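Local coordinates for protein putative triphosphoribosyl-dephospho-coA synthase (Archaeoglobus fulgidus DSM 4304, PDB 3H9P) that is of unproven function but probably binds ATP and makes triphosphoribosyl-dephospho-CoA, the precursor of a prosthetic group, at residues Val65-Ser70 with Val77-Ala82; His180-Phe185 with Glu204-Ala209. All coordinates share one frame; numbering follows the deposited sequence.

Overall arrangement
Both contacts join neighbouring helices of a mainly helical chain without strands, and both lie within its CitG-family sequence. In contact 1 the end of helix 58-68 meets helix 76-88 after a short connection; in contact 2 the end of helix 171-182 meets helix 196-208, with another helix, 188-194, in between. Their centres lie about 27 Å apart and their nearest atoms about 12 Å, so they do not touch directly. Helix 230-246 links them: Phe241 and Leu242 pack on contact 1, Ile232 on contact 2. Contact 1 is buried, its centre about 13 Å from that of the chain; contact 2, about 18 Å out, is partly buried.

Contact 1: Val65-Ser70 with Val77-Ala82; sequences VPLISS and VDIAEA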
# COMPACT_ATOMS: atom_id res chain seq x y z
N VAL A 65 0.49 12.50 -18.18
CA VAL A 65 1.46 13.57 -18.18
C VAL A 65 2.86 13.12 -18.66
O VAL A 65 3.50 13.83 -19.45
CB VAL A 65 1.41 14.32 -16.80
CG1 VAL A 65 2.57 15.22 -16.62
CG2 VAL A 65 0.10 15.09 -16.69
N PRO A 66 3.35 11.96 -18.20
CA PRO A 66 4.67 11.57 -18.74
C PRO A 66 4.68 11.28 -20.24
O PRO A 66 5.70 11.55 -20.89
CB PRO A 66 5.00 10.28 -17.98
CG PRO A 66 4.26 10.38 -16.75
CD PRO A 66 2.95 11.06 -17.11
N LEU A 67 3.58 10.74 -20.78
CA LEU A 67 3.48 10.52 -22.22
C LEU A 67 3.37 11.84 -22.96
O LEU A 67 3.99 12.01 -23.98
CB LEU A 67 2.30 9.62 -22.59
CG LEU A 67 2.23 8.28 -21.86
CD1 LEU A 67 0.86 7.63 -22.04
CD2 LEU A 67 3.40 7.36 -22.18
N ILE A 68 2.59 12.78 -22.41
CA ILE A 68 2.47 14.08 -23.03
C ILE A 68 3.79 14.86 -23.02
O ILE A 68 4.08 15.64 -23.92
CB ILE A 68 1.29 14.87 -22.47
CG1 ILE A 68 -0.01 14.09 -22.82
CG2 ILE A 68 1.29 16.32 -23.08
CD1 ILE A 68 -1.29 14.47 -22.06
N SER A 69 4.61 14.63 -22.01
CA SER A 69 5.89 15.34 -21.90
C SER A 69 6.81 14.90 -23.00
O SER A 69 7.75 15.61 -23.33
CB SER A 69 6.55 15.10 -20.54
OG SER A 69 7.20 13.84 -20.53
N SER A 70 6.51 13.74 -23.59
CA SER A 70 7.28 13.19 -24.72
C SER A 70 6.45 13.12 -26.02
O SER A 70 6.73 12.29 -26.89
CB SER A 70 7.75 11.78 -24.37
OG SER A 70 8.37 11.76 -23.09
N VAL A 77 5.54 3.55 -29.56
CA VAL A 77 6.70 2.95 -28.88
C VAL A 77 7.76 3.98 -28.55
O VAL A 77 8.34 3.93 -27.48
CB VAL A 77 7.27 1.74 -29.64
CG1 VAL A 77 8.73 1.49 -29.27
CG2 VAL A 77 6.47 0.49 -29.32
N ASP A 78 7.98 4.93 -29.44
CA ASP A 78 8.85 6.07 -29.16
C ASP A 78 8.39 6.93 -27.99
O ASP A 78 9.24 7.42 -27.25
CB ASP A 78 9.03 6.92 -30.40
CG ASP A 78 9.74 6.17 -31.48
OD1 ASP A 78 10.69 5.41 -31.15
OD2 ASP A 78 9.32 6.30 -32.66
N ILE A 79 7.09 7.12 -27.83
CA ILE A 79 6.62 8.04 -26.79
C ILE A 79 6.85 7.38 -25.45
O ILE A 79 7.40 7.97 -24.51
CB ILE A 79 5.11 8.33 -26.91
CG1 ILE A 79 4.74 8.85 -28.31
CG2 ILE A 79 4.62 9.28 -25.77
CD1 ILE A 79 5.38 10.10 -28.69
N ALA A 80 6.46 6.11 -25.38
CA ALA A 80 6.53 5.34 -24.14
C ALA A 80 7.98 5.28 -23.61
O ALA A 80 8.20 5.54 -22.42
CB ALA A 80 5.95 3.92 -24.36
N GLU A 81 8.93 4.94 -24.50
CA GLU A 81 10.37 4.91 -24.19
C GLU A 81 10.93 6.25 -23.72
O GLU A 81 11.70 6.31 -22.78
CB GLU A 81 11.23 4.39 -25.39
CG GLU A 81 12.74 4.25 -25.06
CD GLU A 81 13.67 3.74 -26.20
OE1 GLU A 81 13.26 3.67 -27.40
OE2 GLU A 81 14.84 3.40 -25.88
N ALA A 82 10.55 7.33 -24.40
CA ALA A 82 11.04 8.66 -24.06
C ALA A 82 10.44 9.11 -22.75
O ALA A 82 11.09 9.80 -21.97
CB ALA A 82 10.69 9.65 -25.18
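Ile79 and Ser70 meet where the chain leaves helix 58-68 and lies against helix 76-88; their CA atoms are 5.6 Å apart. The tight part centres on the two branches of Ile79. Its CD1 comes up to the backbone oxygen of Ser70, with Ile79 CD1 3.1 Å from Ser70 O, while its CG2 lies 3.3 Å from Leu67 O. Both are close methyl-to-carbonyl approaches, the first short enough to be taken with caution. The first torsion of Ile79 (chi1 -55°) sets CG1 beside the backbone N and CG2 anti to it, and this sends both branches to the same neighbouring segment. Leu67 adds apolar cover from its root, Leu67 CB standing 4.0 Å from Ile79 CG2, while its CD2 reaches only the backbone of Ala80. Further along, Ser70 and Ala82 point their CB atoms at each other, 3.7 Å between Ser70 CB and Ala82 CB. The hydroxyl of Ser70 lies beside the backbone carbonyl of Ala82, Ser70 OG 3.4 Å from Ala82 C, without bonding to it; its bonds to Pro66 O and to Arg86 are both weak. Ser69 OG holds Pro66 O more firmly, at 2.8 Å, with the donor tilted 33° from the carbonyl plane. No hydrogen bond crosses between the segments. The outer side of helix 76-88 is looser: the end of the Asp78 side chain leads away, Glu81 points its CB away, and Glu81 and Val77 are exposed. On the inner side Phe241 packs on Leu67 and Leu242 on Ile79, both from helix 230-246. Two consecutive helices packed through small and branched side chains beside the loop that joins them are a helix-loop-helix pair of an all-alpha fold.

Contact 2: His180-Phe185 with Glu204-Ala209; sequences HLLSKF and EWAEKA
Ala206 directs its methyl group straight at the end of helix 171-182, where Leu182 and Ser183 receive it from two sides. Leu182 bends round it: with CG anti to the backbone N (chi1 -160°), its CB, CG and CD2 all lie alongside the methyl, and Leu182 CG is 3.7 Å from Ala206 CB. The backbone of Ser183 completes the seat, its N also 3.7 Å from Ala206 CB. The CA atoms of Ser183 and Ala206 are 5.0 Å apart, a close approach permitted by two small residues.

Ser183 points its own CB back across the gap, to the next residue of helix 196-208, and Ser183 CB comes within 3.6 Å of Glu207 CB. Its hydroxyl passes beside Glu207 N and CA but bonds to Tyr179 O, one turn back in helix 171-182. This contact brings together the C-terminal ends of two helices in an all-alpha bundle, with helix 188-194 lying between them in sequence. On the buried side Leu182 also packs on Ile232 of helix 230-246 and Leu218 of helix 212-225.

Glu207 marks the exposed margin. Of its side chain, CB is the atom that meets Ser183; chi1 of 63° sets CG between the backbone N and the carbonyl carbon, and the chain then runs out extended. Lys208, turned away from helix 171-182, folds its amine back over its own helix. Lys208 NZ gives a hydrogen bond of 3.1 Å to Glu204 O, meeting the carbonyl at 126°. A salt bridge joins Lys208 NZ to Glu207 OE2 at 3.5 Å.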
# COMPACT_ATOMS: atom_id res chain seq x y z
N HIS A 180 -11.77 -5.77 -21.93
CA HIS A 180 -10.51 -6.47 -21.99
C HIS A 180 -9.61 -6.17 -20.79
O HIS A 180 -9.10 -7.09 -20.15
CB HIS A 180 -9.79 -6.06 -23.25
CG HIS A 180 -8.48 -6.75 -23.45
ND1 HIS A 180 -8.40 -8.08 -23.83
CD2 HIS A 180 -7.21 -6.30 -23.37
CE1 HIS A 180 -7.13 -8.41 -23.98
NE2 HIS A 180 -6.39 -7.36 -23.70
N LEU A 181 -9.37 -4.88 -20.51
CA LEU A 181 -8.48 -4.54 -19.38
C LEU A 181 -9.16 -4.95 -18.06
O LEU A 181 -8.52 -5.50 -17.16
CB LEU A 181 -8.07 -3.07 -19.40
CG LEU A 181 -7.29 -2.58 -20.64
CD1 LEU A 181 -7.09 -1.04 -20.71
CD2 LEU A 181 -5.98 -3.29 -20.73
N LEU A 182 -10.47 -4.73 -17.97
CA LEU A 182 -11.23 -5.15 -16.80
C LEU A 182 -11.08 -6.67 -16.52
O LEU A 182 -10.92 -7.08 -15.35
CB LEU A 182 -12.71 -4.74 -16.94
CG LEU A 182 -13.57 -4.67 -15.67
CD1 LEU A 182 -13.07 -3.57 -14.67
CD2 LEU A 182 -15.03 -4.46 -16.02
N SER A 183 -11.09 -7.51 -17.55
CA SER A 183 -10.90 -8.96 -17.28
C SER A 183 -9.46 -9.43 -17.03
O SER A 183 -9.24 -10.61 -16.76
CB SER A 183 -11.62 -9.91 -18.27
OG SER A 183 -12.19 -9.25 -19.37
N LYS A 184 -8.50 -8.54 -17.10
CA LYS A 184 -7.12 -8.97 -17.12
C LYS A 184 -6.40 -8.51 -15.86
O LYS A 184 -5.53 -9.18 -15.34
CB LYS A 184 -6.45 -8.41 -18.38
CG LYS A 184 -5.15 -9.02 -18.76
CD LYS A 184 -4.62 -8.31 -20.00
CE LYS A 184 -3.39 -8.97 -20.54
NZ LYS A 184 -3.80 -9.87 -21.63
N PHE A 185 -6.77 -7.34 -15.36
CA PHE A 185 -6.02 -6.76 -14.26
C PHE A 185 -7.01 -6.42 -13.19
O PHE A 185 -7.96 -5.68 -13.45
CB PHE A 185 -5.26 -5.52 -14.71
CG PHE A 185 -4.26 -5.78 -15.80
CD1 PHE A 185 -3.07 -6.47 -15.54
CD2 PHE A 185 -4.50 -5.31 -17.08
CE1 PHE A 185 -2.15 -6.69 -16.53
CE2 PHE A 185 -3.59 -5.54 -18.10
CZ PHE A 185 -2.42 -6.24 -17.84
N GLU A 204 -13.30 -11.98 -13.33
CA GLU A 204 -14.09 -13.15 -13.75
C GLU A 204 -15.47 -12.76 -14.27
O GLU A 204 -15.98 -13.41 -15.21
CB GLU A 204 -14.20 -14.19 -12.64
CG GLU A 204 -12.83 -14.74 -12.27
CD GLU A 204 -12.81 -15.54 -10.98
OE1 GLU A 204 -13.76 -15.39 -10.18
OE2 GLU A 204 -11.84 -16.31 -10.76
N TRP A 205 -16.07 -11.74 -13.66
CA TRP A 205 -17.38 -11.27 -14.11
C TRP A 205 -17.21 -10.53 -15.40
O TRP A 205 -18.02 -10.68 -16.32
CB TRP A 205 -18.05 -10.35 -13.09
CG TRP A 205 -18.32 -10.99 -11.76
CD1 TRP A 205 -18.53 -12.32 -11.51
CD2 TRP A 205 -18.41 -10.32 -10.50
NE1 TRP A 205 -18.73 -12.52 -10.16
CE2 TRP A 205 -18.66 -11.31 -9.52
CE3 TRP A 205 -18.31 -8.98 -10.09
CZ2 TRP A 205 -18.83 -11.00 -8.15
CZ3 TRP A 205 -18.45 -8.68 -8.74
CH2 TRP A 205 -18.70 -9.68 -7.79
N ALA A 206 -16.13 -9.75 -15.49
CA ALA A 206 -15.84 -9.02 -16.73
C ALA A 206 -15.70 -9.99 -17.89
O ALA A 206 -16.26 -9.74 -18.94
CB ALA A 206 -14.60 -8.09 -16.62
N GLU A 207 -14.97 -11.09 -17.71
CA GLU A 207 -14.69 -11.95 -18.88
C GLU A 207 -15.96 -12.67 -19.32
O GLU A 207 -16.02 -13.21 -20.41
CB GLU A 207 -13.54 -12.93 -18.64
CG GLU A 207 -13.77 -13.94 -17.55
CD GLU A 207 -12.56 -14.83 -17.29
OE1 GLU A 207 -11.53 -14.68 -17.99
OE2 GLU A 207 -12.65 -15.71 -16.40
N LYS A 208 -16.97 -12.67 -18.47
CA LYS A 208 -18.20 -13.35 -18.83
C LYS A 208 -19.27 -12.34 -19.19
O LYS A 208 -20.37 -12.73 -19.59
CB LYS A 208 -18.63 -14.32 -17.71
CG LYS A 208 -17.83 -15.62 -17.73
CD LYS A 208 -18.23 -16.63 -16.65
CE LYS A 208 -17.47 -16.39 -15.35
NZ LYS A 208 -15.97 -16.45 -15.52
N ALA A 209 -18.96 -11.06 -19.05
CA ALA A 209 -19.89 -10.02 -19.49
C ALA A 209 -19.62 -9.62 -20.95
O ALA A 209 -18.75 -8.76 -21.22
CB ALA A 209 -19.87 -8.79 -18.57